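Local coordinates for protein BsaWI endonuclease (Geobacillus stearothermophilus, PDB 4ZSF) that probably cuts DNA as a metal-dependent restriction endonuclease of the PD-(D/E)XK nuclease family, at residues 111-116 with 145-150. Residues are numbered along the deposited sequence; the frame is centred on the assembly and turned at random.
With nucleotides of chain B.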
ATOM      1  N   LEU A 111       8.520  12.164 -21.201  1.00 19.75           N
ATOM      2  CA  LEU A 111       7.200  11.574 -21.384  1.00 22.38           C
ATOM      3  C   LEU A 111       6.646  11.048 -20.071  1.00 21.37           C
ATOM      4  O   LEU A 111       7.393  10.378 -19.301  1.00 22.45           O
ATOM      5  CB  LEU A 111       7.279  10.379 -22.339  1.00 24.40           C
ATOM      6  CG  LEU A 111       7.976  10.582 -23.665  1.00 23.93           C
ATOM      7  CD1 LEU A 111       8.034   9.191 -24.314  1.00 26.58           C
ATOM      8  CD2 LEU A 111       7.192  11.590 -24.499  1.00 29.12           C
ATOM      9  N   LEU A 112       5.347  11.231 -19.843  1.00 22.99           N
ATOM     10  CA  LEU A 112       4.696  10.458 -18.744  1.00 21.87           C
ATOM     11  C   LEU A 112       4.644   8.997 -19.110  1.00 22.18           C
ATOM     12  O   LEU A 112       4.723   8.628 -20.275  1.00 22.69           O
ATOM     13  CB  LEU A 112       3.262  10.940 -18.469  1.00 22.81           C
ATOM     14  CG  LEU A 112       3.183  12.443 -18.199  1.00 23.44           C
ATOM     15  CD1 LEU A 112       1.695  12.928 -18.344  1.00 28.91           C
ATOM     16  CD2 LEU A 112       3.661  12.702 -16.743  1.00 25.34           C
ATOM     17  N   GLN A 113       4.559   8.124 -18.119  1.00 24.02           N
ATOM     18  CA  GLN A 113       4.371   6.699 -18.439  1.00 24.07           C
ATOM     19  C   GLN A 113       3.197   6.511 -19.406  1.00 27.69           C
ATOM     20  O   GLN A 113       3.324   5.756 -20.399  1.00 27.94           O
ATOM     21  CB  GLN A 113       4.158   5.896 -17.153  1.00 26.18           C
ATOM     22  CG  GLN A 113       3.790   4.471 -17.422  1.00 31.24           C
ATOM     23  CD  GLN A 113       3.472   3.716 -16.130  1.00 32.52           C
ATOM     24  OE1 GLN A 113       4.340   3.535 -15.281  1.00 31.03           O
ATOM     25  NE2 GLN A 113       2.215   3.301 -15.975  1.00 35.48           N
ATOM     26  N   LYS A 114       2.055   7.189 -19.188  1.00 25.11           N
ATOM     27  CA  LYS A 114       0.956   6.946 -20.140  1.00 30.18           C
ATOM     28  C   LYS A 114       1.286   7.493 -21.562  1.00 27.76           C
ATOM     29  O   LYS A 114       0.766   6.983 -22.546  1.00 30.98           O
ATOM     30  CB  LYS A 114      -0.365   7.551 -19.638  1.00 36.05           C
ATOM     31  CG  LYS A 114      -0.378   9.039 -19.678  1.00 38.91           C
ATOM     32  CD  LYS A 114      -1.803   9.555 -19.551  1.00 50.57           C
ATOM     33  CE  LYS A 114      -1.809  10.952 -18.974  1.00 56.39           C
ATOM     34  NZ  LYS A 114      -1.594  10.953 -17.480  1.00 60.79           N
ATOM     35  N   ASP A 115       2.112   8.533 -21.659  1.00 27.71           N
ATOM     36  CA  ASP A 115       2.572   9.028 -22.981  1.00 27.67           C
ATOM     37  C   ASP A 115       3.375   7.927 -23.698  1.00 28.12           C
ATOM     38  O   ASP A 115       3.165   7.616 -24.871  1.00 25.71           O
ATOM     39  CB  ASP A 115       3.474  10.275 -22.867  1.00 29.52           C
ATOM     40  CG  ASP A 115       2.793  11.474 -22.261  1.00 32.43           C
ATOM     41  OD1 ASP A 115       1.553  11.633 -22.478  1.00 33.71           O
ATOM     42  OD2 ASP A 115       3.510  12.292 -21.617  1.00 29.35           O
ATOM     43  N   LEU A 116       4.360   7.388 -22.989  1.00 21.79           N
ATOM     44  CA  LEU A 116       5.157   6.324 -23.581  1.00 23.97           C
ATOM     45  C   LEU A 116       4.275   5.121 -23.941  1.00 26.14           C
ATOM     46  O   LEU A 116       4.430   4.526 -24.994  1.00 23.64           O
ATOM     47  CB  LEU A 116       6.263   5.889 -22.623  1.00 22.58           C
ATOM     48  CG  LEU A 116       7.169   4.807 -23.223  1.00 24.82           C
ATOM     49  CD1 LEU A 116       7.758   5.248 -24.619  1.00 23.40           C
ATOM     50  CD2 LEU A 116       8.319   4.461 -22.207  1.00 24.44           C
ATOM     51  N   ASP A 145       8.055   6.827 -13.228  1.00 20.09           N
ATOM     52  CA  ASP A 145       7.053   7.889 -13.303  1.00 22.38           C
ATOM     53  C   ASP A 145       7.153   8.606 -14.655  1.00 24.48           C
ATOM     54  O   ASP A 145       6.161   8.972 -15.274  1.00 24.65           O
ATOM     55  CB  ASP A 145       7.314   8.849 -12.144  1.00 24.59           C
ATOM     56  CG  ASP A 145       7.158   8.136 -10.798  1.00 33.14           C
ATOM     57  OD1 ASP A 145       6.095   7.464 -10.610  1.00 30.56           O
ATOM     58  OD2 ASP A 145       8.093   8.171  -9.967  1.00 30.98           O
ATOM     59  N   LEU A 146       8.383   8.740 -15.132  1.00 19.20           N
ATOM     60  CA  LEU A 146       8.661   9.495 -16.333  1.00 18.45           C
ATOM     61  C   LEU A 146       9.700   8.758 -17.178  1.00 19.75           C
ATOM     62  O   LEU A 146      10.498   7.992 -16.645  1.00 19.33           O
ATOM     63  CB  LEU A 146       9.222  10.862 -15.979  1.00 18.48           C
ATOM     64  CG  LEU A 146       8.319  11.768 -15.132  1.00 21.06           C
ATOM     65  CD1 LEU A 146       9.105  13.069 -14.687  1.00 24.14           C
ATOM     66  CD2 LEU A 146       7.162  12.132 -16.044  1.00 23.07           C
ATOM     67  N   TYR A 147       9.718   9.031 -18.474  1.00 18.71           N
ATOM     68  CA  TYR A 147      10.749   8.504 -19.367  1.00 17.95           C
ATOM     69  C   TYR A 147      11.336   9.667 -20.169  1.00 21.24           C
ATOM     70  O   TYR A 147      10.673  10.717 -20.326  1.00 22.68           O
ATOM     71  CB  TYR A 147      10.179   7.461 -20.320  1.00 17.57           C
ATOM     72  CG  TYR A 147       9.773   6.198 -19.593  1.00 20.19           C
ATOM     73  CD1 TYR A 147      10.691   5.182 -19.391  1.00 19.74           C
ATOM     74  CD2 TYR A 147       8.494   6.078 -19.045  1.00 21.19           C
ATOM     75  CE1 TYR A 147      10.315   4.000 -18.719  1.00 19.36           C
ATOM     76  CE2 TYR A 147       8.097   4.911 -18.347  1.00 19.91           C
ATOM     77  CZ  TYR A 147       9.034   3.886 -18.188  1.00 22.03           C
ATOM     78  OH  TYR A 147       8.669   2.683 -17.557  1.00 21.97           O
ATOM     79  N   ILE A 148      12.552   9.502 -20.690  1.00 16.71           N
ATOM     80  CA  ILE A 148      13.103  10.614 -21.487  1.00 16.11           C
ATOM     81  C   ILE A 148      13.590  10.061 -22.813  1.00 20.55           C
ATOM     82  O   ILE A 148      14.191   8.957 -22.878  1.00 20.51           O
ATOM     83  CB  ILE A 148      14.188  11.396 -20.711  1.00 18.05           C
ATOM     84  CG1 ILE A 148      14.714  12.598 -21.530  1.00 20.47           C
ATOM     85  CG2 ILE A 148      15.354  10.476 -20.207  1.00 15.72           C
ATOM     86  CD1 ILE A 148      15.581  13.610 -20.648  1.00 20.18           C
ATOM     87  N   THR A 149      13.383  10.838 -23.882  1.00 19.49           N
ATOM     88  CA  THR A 149      13.752  10.399 -25.211  1.00 18.47           C
ATOM     89  C   THR A 149      14.684  11.358 -25.894  1.00 20.77           C
ATOM     90  O   THR A 149      14.786  12.551 -25.490  1.00 21.29           O
ATOM     91  CB  THR A 149      12.537  10.273 -26.150  1.00 25.06           C
ATOM     92  OG1 THR A 149      12.004  11.580 -26.403  1.00 26.81           O
ATOM     93  CG2 THR A 149      11.435   9.390 -25.566  1.00 24.93           C
ATOM     94  N   VAL A 150      15.331  10.865 -26.947  1.00 20.90           N
ATOM     95  CA  VAL A 150      16.210  11.719 -27.771  1.00 20.25           C
ATOM     96  C   VAL A 150      15.911  11.416 -29.232  1.00 23.92           C
ATOM     97  O   VAL A 150      15.605  10.262 -29.572  1.00 24.46           O
ATOM     98  CB  VAL A 150      17.702  11.475 -27.479  1.00 21.39           C
ATOM     99  CG1 VAL A 150      18.080   9.989 -27.808  1.00 20.58           C
ATOM    100  CG2 VAL A 150      18.544  12.438 -28.282  1.00 22.04           C
TER
ATOM    101  P    DA B  13      -6.035   9.254 -17.695  1.00 47.82           P
ATOM    102  OP1  DA B  13      -4.660   9.499 -18.172  1.00 53.32           O
ATOM    103  OP2  DA B  13      -7.107  10.274 -17.871  1.00 49.08           O
ATOM    104  O5'  DA B  13      -6.523   7.908 -18.378  1.00 40.20           O
ATOM    105  C5'  DA B  13      -5.964   6.668 -17.998  1.00 38.40           C
ATOM    106  C4'  DA B  13      -6.942   5.562 -18.336  1.00 43.26           C
ATOM    107  O4'  DA B  13      -7.866   5.378 -17.221  1.00 42.06           O
ATOM    108  C3'  DA B  13      -7.831   5.837 -19.576  1.00 44.77           C
ATOM    109  O3'  DA B  13      -8.004   4.669 -20.311  1.00 46.90           O
ATOM    110  C2'  DA B  13      -9.162   6.237 -18.959  1.00 46.83           C
ATOM    111  C1'  DA B  13      -9.166   5.312 -17.750  1.00 45.07           C
ATOM    112  N9   DA B  13     -10.171   5.677 -16.766  1.00 41.45           N
ATOM    113  C8   DA B  13     -10.732   6.912 -16.589  1.00 39.27           C
ATOM    114  N7   DA B  13     -11.688   6.932 -15.682  1.00 36.57           N
ATOM    115  C5   DA B  13     -11.780   5.605 -15.292  1.00 34.28           C
ATOM    116  C6   DA B  13     -12.604   4.969 -14.380  1.00 34.48           C
ATOM    117  N6   DA B  13     -13.532   5.625 -13.667  1.00 35.34           N
ATOM    118  N1   DA B  13     -12.463   3.627 -14.232  1.00 37.66           N
ATOM    119  C2   DA B  13     -11.507   2.995 -14.936  1.00 37.22           C
ATOM    120  N3   DA B  13     -10.679   3.502 -15.840  1.00 38.37           N
ATOM    121  C4   DA B  13     -10.864   4.822 -15.962  1.00 36.44           C
TER
HETATM  122  O   HOH W   1       6.900   2.675 -15.637  1.00 25.83           O
HETATM  123  O   HOH W   2       3.666   8.883 -14.964  1.00 31.17           O
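Leu111 and Tyr147 form an antiparallel hydrogen-bonded pair, Leu111 N reaching Tyr147 O at 2.7 Å and Tyr147 N reaching Leu111 O at 2.8 Å, before strand 108-112 gives way to helix 113-121. Beyond that turn, Leu116 lays CD2 over one face of the Tyr147 ring, a CH-pi contact 3.5 Å from the centroid and 15° off the normal. In Leu116 CG lies anti to the backbone N (chi1 -178°), a torsion that sends CD2 from the helix across to the strand. A water joins Gln113 OE1 to Tyr147 OH, while Gln113 NE2 bonds Asn142; the phenol thus suits a place apolar over its face and polar at its end. Replacing Tyr147 by an alanine is likely to leave the Leu116 methyl without its platform and the water without its phenol partner. The pairing attaches strand 108-112 to the edge of the mixed sheet of the PD-(D/E)XK nuclease core, beside a classic beta bulge at Asp145 and Leu146. Asp115 suits the helix start: its OD2, salt-bridged to Lys96, accepts Leu112 N (2.8 Å). Leucine methyls fill the apolar contacts: Leu112 CD2 meets Leu146 CD2 at 3.6 Å, and Leu111 CD1 rests on Thr149 CG2, while Thr149 OG1 bonds Glu156.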